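Zinc-type alcohol dehydrogenase-like protein YAHK (Escherichia coli, PDB 1UUF) catalyses the NADPH-dependent reduction of a wide range of aldehydes to the corresponding alcohols, as a zinc-containing member of the alcohol dehydrogenase family. Local coordinates at residues His61-Gln66 against Pro80-Val85; Val201-Leu206 against Val356-Val361. One frame throughout, in Å; residues are numbered along the deposited sequence.

Interaction 1. Residues His61-Gln66 against Pro80-Val85; sequences HSDLHQ and PGHEIV. With ZN (zinc ion), chain C.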
loop_
_atom_site.group_PDB
_atom_site.type_symbol
_atom_site.label_atom_id
_atom_site.label_comp_id
_atom_site.label_asym_id
_atom_site.label_seq_id
_atom_site.Cartn_x
_atom_site.Cartn_y
_atom_site.Cartn_z
ATOM N N HIS A 61 -0.985 -14.044 -20.694
ATOM C CA HIS A 61 0.314 -14.511 -20.229
ATOM C C HIS A 61 0.146 -15.605 -19.179
ATOM O O HIS A 61 1.035 -16.435 -18.991
ATOM C CB HIS A 61 1.141 -13.355 -19.663
ATOM C CG HIS A 61 1.926 -12.610 -20.699
ATOM N ND1 HIS A 61 1.353 -11.695 -21.557
ATOM C CD2 HIS A 61 3.235 -12.678 -21.041
ATOM C CE1 HIS A 61 2.276 -11.230 -22.381
ATOM N NE2 HIS A 61 3.426 -11.811 -22.090
ATOM N N SER A 62 -0.992 -15.615 -18.492
ATOM C CA SER A 62 -1.220 -16.646 -17.491
ATOM C C SER A 62 -1.351 -18.013 -18.149
ATOM O O SER A 62 -1.049 -19.037 -17.529
ATOM C CB SER A 62 -2.471 -16.339 -16.662
ATOM O OG SER A 62 -2.231 -15.248 -15.786
ATOM N N ASP A 63 -1.799 -18.035 -19.404
ATOM C CA ASP A 63 -1.946 -19.297 -20.128
ATOM C C ASP A 63 -0.550 -19.859 -20.372
ATOM O O ASP A 63 -0.282 -21.034 -20.132
ATOM C CB ASP A 63 -2.621 -19.094 -21.490
ATOM C CG ASP A 63 -4.013 -18.500 -21.386
ATOM O OD1 ASP A 63 -4.651 -18.624 -20.319
ATOM O OD2 ASP A 63 -4.475 -17.926 -22.395
ATOM N N LEU A 64 0.327 -18.990 -20.862
ATOM C CA LEU A 64 1.705 -19.347 -21.163
ATOM C C LEU A 64 2.398 -19.865 -19.908
ATOM O O LEU A 64 2.986 -20.947 -19.911
ATOM C CB LEU A 64 2.432 -18.114 -21.710
ATOM C CG LEU A 64 3.862 -18.234 -22.236
ATOM C CD1 LEU A 64 4.176 -17.003 -23.075
ATOM C CD2 LEU A 64 4.847 -18.368 -21.084
ATOM N N HIS A 65 2.316 -19.086 -18.834
ATOM C CA HIS A 65 2.924 -19.453 -17.560
ATOM C C HIS A 65 2.431 -20.817 -17.080
ATOM O O HIS A 65 3.223 -21.661 -16.664
ATOM C CB HIS A 65 2.616 -18.375 -16.514
ATOM C CG HIS A 65 3.044 -18.728 -15.123
ATOM N ND1 HIS A 65 2.347 -19.615 -14.331
ATOM C CD2 HIS A 65 4.098 -18.309 -14.381
ATOM C CE1 HIS A 65 2.951 -19.726 -13.160
ATOM N NE2 HIS A 65 4.015 -18.944 -13.165
ATOM N N GLN A 66 1.123 -21.033 -17.157
ATOM C CA GLN A 66 0.521 -22.287 -16.716
ATOM C C GLN A 66 1.071 -23.518 -17.435
ATOM O O GLN A 66 1.363 -24.532 -16.804
ATOM C CB GLN A 66 -0.997 -22.227 -16.907
ATOM C CG GLN A 66 -1.791 -23.246 -16.098
ATOM C CD GLN A 66 -1.799 -22.937 -14.611
ATOM O OE1 GLN A 66 -0.956 -23.421 -13.854
ATOM N NE2 GLN A 66 -2.750 -22.115 -14.186
ATOM N N PRO A 80 -5.459 -24.208 -21.329
ATOM C CA PRO A 80 -5.566 -22.813 -20.892
ATOM C C PRO A 80 -6.696 -22.049 -21.570
ATOM O O PRO A 80 -7.552 -22.629 -22.240
ATOM C CB PRO A 80 -4.200 -22.226 -21.255
ATOM C CG PRO A 80 -3.301 -23.437 -21.416
ATOM C CD PRO A 80 -4.205 -24.421 -22.070
ATOM N N GLY A 81 -6.672 -20.734 -21.386
ATOM C CA GLY A 81 -7.675 -19.873 -21.981
ATOM C C GLY A 81 -8.750 -19.417 -21.020
ATOM O O GLY A 81 -9.524 -20.229 -20.522
ATOM N N HIS A 82 -8.799 -18.119 -20.742
ATOM C CA HIS A 82 -9.838 -17.603 -19.865
ATOM C C HIS A 82 -10.289 -16.180 -20.189
ATOM O O HIS A 82 -10.597 -15.390 -19.304
ATOM C CB HIS A 82 -9.450 -17.751 -18.383
ATOM C CG HIS A 82 -8.165 -17.088 -17.996
ATOM N ND1 HIS A 82 -7.452 -17.472 -16.878
ATOM C CD2 HIS A 82 -7.487 -16.048 -18.536
ATOM C CE1 HIS A 82 -6.390 -16.697 -16.749
ATOM N NE2 HIS A 82 -6.388 -15.827 -17.741
ATOM N N GLU A 83 -10.312 -15.880 -21.484
ATOM C CA GLU A 83 -10.778 -14.603 -22.020
ATOM C C GLU A 83 -11.708 -15.117 -23.114
ATOM O O GLU A 83 -11.454 -14.972 -24.309
ATOM C CB GLU A 83 -9.618 -13.789 -22.604
ATOM C CG GLU A 83 -8.585 -13.373 -21.557
ATOM C CD GLU A 83 -7.619 -12.310 -22.056
ATOM O OE1 GLU A 83 -7.278 -12.329 -23.257
ATOM O OE2 GLU A 83 -7.188 -11.466 -21.241
ATOM N N ILE A 84 -12.790 -15.737 -22.654
ATOM C CA ILE A 84 -13.787 -16.400 -23.492
ATOM C C ILE A 84 -15.064 -15.644 -23.850
ATOM O O ILE A 84 -15.711 -15.056 -22.987
ATOM C CB ILE A 84 -14.225 -17.719 -22.800
ATOM C CG1 ILE A 84 -13.000 -18.600 -22.545
ATOM C CG2 ILE A 84 -15.250 -18.464 -23.650
ATOM C CD1 ILE A 84 -13.245 -19.701 -21.520
ATOM N N VAL A 85 -15.430 -15.690 -25.129
ATOM C CA VAL A 85 -16.677 -15.088 -25.593
ATOM C C VAL A 85 -17.323 -16.075 -26.554
ATOM O O VAL A 85 -16.634 -16.781 -27.290
ATOM C CB VAL A 85 -16.469 -13.732 -26.308
ATOM C CG1 VAL A 85 -15.899 -12.723 -25.332
ATOM C CG2 VAL A 85 -15.569 -13.899 -27.522
HETATM ZN ZN ZN C . -5.472 -13.857 -17.599
HETATM O O HOH W 1 -4.492 -13.885 -15.529
HETATM O O HOH W 2 -6.825 -16.513 -21.847
#
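The carboxylate of D63 sits over one face of the H82 imidazole, with OD1 4.1 Å above the ring plane and over its centre. The same OD1 accepts the backbone N-H of G81, at 3.1 Å from G81 N to D63 OD1 and 150° at the hydrogen; the donor stands well above the carboxylate plane, 71° out of it. D63 CG lies anti to its own carbonyl carbon (chi1 -60°), a turn that carries OD1 to G81 N and over the H82 ring. Nearer the backbone, D63 CB packs 3.5 Å from P80 CB. The other oxygen, D63 OD2, takes the N-H of C60 and a hydrogen from a water that in turn accepts from H82 N. This is the catalytic zinc site of the medium-chain alcohol dehydrogenase fold: H82 NE2 binds zinc at 2.2 Å beside C60 and C178, and a water at 2.3 Å from the zinc ion is the fourth ligand. D63 sits in the second shell, joined to the backbone N of ligand C60 and of G81, next to ligand H82. S62 approaches the H82 ring obliquely, S62 CB being 3.9 Å from H82 CE1, while S62 OG hydrogen-bonds the zinc-bound water, 2.7 Å from the water oxygen.

Interaction 2. Residues Val201-Leu206 against Val356-Val361; sequences VGIGGL and VKYRFV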
loop_
_atom_site.group_PDB
_atom_site.type_symbol
_atom_site.label_atom_id
_atom_site.label_comp_id
_atom_site.label_asym_id
_atom_site.label_seq_id
_atom_site.Cartn_x
_atom_site.Cartn_y
_atom_site.Cartn_z
ATOM N N VAL A 201 1.907 1.945 -16.334
ATOM C CA VAL A 201 3.244 1.483 -16.665
ATOM C C VAL A 201 3.159 0.217 -17.503
ATOM O O VAL A 201 2.542 -0.763 -17.094
ATOM C CB VAL A 201 4.067 1.178 -15.394
ATOM C CG1 VAL A 201 5.505 0.867 -15.774
ATOM C CG2 VAL A 201 4.010 2.359 -14.440
ATOM N N GLY A 202 3.779 0.248 -18.680
ATOM C CA GLY A 202 3.759 -0.910 -19.553
ATOM C C GLY A 202 2.795 -0.725 -20.707
ATOM O O GLY A 202 1.671 -0.262 -20.514
ATOM N N ILE A 203 3.233 -1.082 -21.910
ATOM C CA ILE A 203 2.394 -0.942 -23.096
ATOM C C ILE A 203 2.176 -2.296 -23.772
ATOM O O ILE A 203 2.368 -2.439 -24.982
ATOM C CB ILE A 203 3.032 0.028 -24.121
ATOM C CG1 ILE A 203 3.626 1.245 -23.406
ATOM C CG2 ILE A 203 1.979 0.494 -25.123
ATOM C CD1 ILE A 203 2.609 2.132 -22.713
ATOM N N GLY A 204 1.782 -3.288 -22.979
ATOM C CA GLY A 204 1.527 -4.614 -23.510
ATOM C C GLY A 204 0.038 -4.911 -23.484
ATOM O O GLY A 204 -0.770 -3.992 -23.566
ATOM N N GLY A 205 -0.325 -6.184 -23.366
ATOM C CA GLY A 205 -1.731 -6.557 -23.326
ATOM C C GLY A 205 -2.502 -5.838 -22.234
ATOM O O GLY A 205 -3.562 -5.262 -22.481
ATOM N N LEU A 206 -1.966 -5.874 -21.017
ATOM C CA LEU A 206 -2.599 -5.217 -19.880
ATOM C C LEU A 206 -2.479 -3.709 -20.004
ATOM O O LEU A 206 -3.445 -2.979 -19.790
ATOM C CB LEU A 206 -1.941 -5.658 -18.571
ATOM C CG LEU A 206 -2.202 -7.082 -18.084
ATOM C CD1 LEU A 206 -1.381 -7.347 -16.832
ATOM C CD2 LEU A 206 -3.686 -7.257 -17.789
ATOM N N VAL A 356 3.241 -7.999 -30.394
ATOM C CA VAL A 356 1.820 -8.087 -30.708
ATOM C C VAL A 356 1.155 -6.773 -30.306
ATOM O O VAL A 356 1.544 -6.148 -29.315
ATOM C CB VAL A 356 1.140 -9.279 -29.976
ATOM C CG1 VAL A 356 1.177 -9.072 -28.467
ATOM C CG2 VAL A 356 -0.294 -9.436 -30.465
ATOM N N LYS A 357 0.164 -6.346 -31.083
ATOM C CA LYS A 357 -0.533 -5.096 -30.809
ATOM C C LYS A 357 -2.048 -5.268 -30.723
ATOM O O LYS A 357 -2.758 -5.046 -31.706
ATOM C CB LYS A 357 -0.194 -4.063 -31.890
ATOM C CG LYS A 357 1.269 -3.635 -31.903
ATOM C CD LYS A 357 1.548 -2.557 -32.947
ATOM C CE LYS A 357 1.384 -3.079 -34.366
ATOM N NZ LYS A 357 -0.028 -3.427 -34.700
ATOM N N TYR A 358 -2.552 -5.649 -29.551
ATOM C CA TYR A 358 -1.733 -5.901 -28.369
ATOM C C TYR A 358 -2.157 -7.185 -27.684
ATOM O O TYR A 358 -1.674 -7.508 -26.597
ATOM C CB TYR A 358 -1.872 -4.752 -27.372
ATOM C CG TYR A 358 -1.250 -3.477 -27.860
ATOM C CD1 TYR A 358 -1.936 -2.629 -28.724
ATOM C CD2 TYR A 358 0.059 -3.155 -27.515
ATOM C CE1 TYR A 358 -1.327 -1.490 -29.240
ATOM C CE2 TYR A 358 0.677 -2.023 -28.023
ATOM C CZ TYR A 358 -0.019 -1.197 -28.884
ATOM O OH TYR A 358 0.600 -0.086 -29.400
ATOM N N ARG A 359 -3.056 -7.916 -28.327
ATOM C CA ARG A 359 -3.569 -9.149 -27.757
ATOM C C ARG A 359 -3.890 -10.162 -28.839
ATOM O O ARG A 359 -4.532 -9.833 -29.836
ATOM C CB ARG A 359 -4.845 -8.843 -26.965
ATOM C CG ARG A 359 -4.759 -9.082 -25.463
ATOM C CD ARG A 359 -4.758 -10.567 -25.140
ATOM N NE ARG A 359 -4.936 -10.824 -23.711
ATOM C CZ ARG A 359 -4.018 -10.579 -22.780
ATOM N NH1 ARG A 359 -2.844 -10.065 -23.118
ATOM N NH2 ARG A 359 -4.275 -10.853 -21.508
ATOM N N PHE A 360 -3.429 -11.394 -28.655
ATOM C CA PHE A 360 -3.745 -12.441 -29.611
ATOM C C PHE A 360 -5.105 -12.998 -29.218
ATOM O O PHE A 360 -5.408 -13.127 -28.032
ATOM C CB PHE A 360 -2.720 -13.578 -29.561
ATOM C CG PHE A 360 -1.411 -13.253 -30.216
ATOM C CD1 PHE A 360 -0.258 -13.095 -29.456
ATOM C CD2 PHE A 360 -1.330 -13.112 -31.596
ATOM C CE1 PHE A 360 0.961 -12.802 -30.059
ATOM C CE2 PHE A 360 -0.115 -12.819 -32.213
ATOM C CZ PHE A 360 1.034 -12.663 -31.443
ATOM N N VAL A 361 -5.929 -13.309 -30.212
ATOM C CA VAL A 361 -7.239 -13.891 -29.961
ATOM C C VAL A 361 -7.425 -15.068 -30.905
ATOM O O VAL A 361 -7.294 -14.934 -32.122
ATOM C CB VAL A 361 -8.382 -12.875 -30.170
ATOM C CG1 VAL A 361 -9.737 -13.571 -30.052
ATOM C CG2 VAL A 361 -8.288 -11.785 -29.119
#
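I203 and Y358 supply the apolar part of this contact. Their side chains run alongside each other and point the same way, with I203 CG2 4.1 Å from Y358 CE2. The methyl branch CG2, anti to the backbone N of I203, is the one that approaches the tyrosine ring, whereas the CG1 branch turns off beside that N. A233 and L237 of helix 231-237 also pack against the tyrosine, and H208 meets its ring with the two planes about 20° apart.

Backbone oxygens make the next group of contacts. I203 O lies 3.5 Å from Y358 CD2 and approaches the ring obliquely; its hydrogen-bond partner is K230 NZ. G204 O lies 4.0 Å from Y358 CB. In the reverse direction, Y358 O receives a CA-H...O contact from G205 CA at 3.4 Å, and the bent angle of 124° at the hydrogen marks it as weak. No conventional hydrogen bond joins the two segments.

The charged group is R359, whose chain bends at chi2 (-73°) and brings R359 NH1 to 3.7 Å from G205 CA. G205, which has no side chain, presents its CA directly to that nitrogen. The salt-bridge partner of R359 NE is E83.

Residues 201-206 form the turn after strand 197-201 of the Rossmann fold, and their glycine spacing fits the GxGxxG dinucleotide-binding pattern. The peptide bond before Y358 is cis, just ahead of strand 359-363, which belongs to the mixed sheet. The chemistry implies that the glycine-rich turn and the approach to this strand meet through nonpolar and weak CH...O contacts, while I203 O and R359 NE take their stronger partners, K230 and E83, outside the two segments.

Overall arrangement
Both contacts are buried and lie about 14 Å apart between centres, yet they belong to different places in the fold. Interaction 1 stays within the GroES-like catalytic part and is mainly polar, built from a carboxylate, a backbone N-H, waters and zinc. Interaction 2 spans 150 residues of sequence to set the glycine turn of the Rossmann fold against the start of strand 359-363 of the mixed sheet, and relies on apolar and weak CH...O contacts. Both reach that same mixed sheet, where strands 84-91 and 359-363 each pair antiparallel with strand 49-58. They also meet directly, through the salt bridge of 2.8 Å between E83 OE1 and R359 NE.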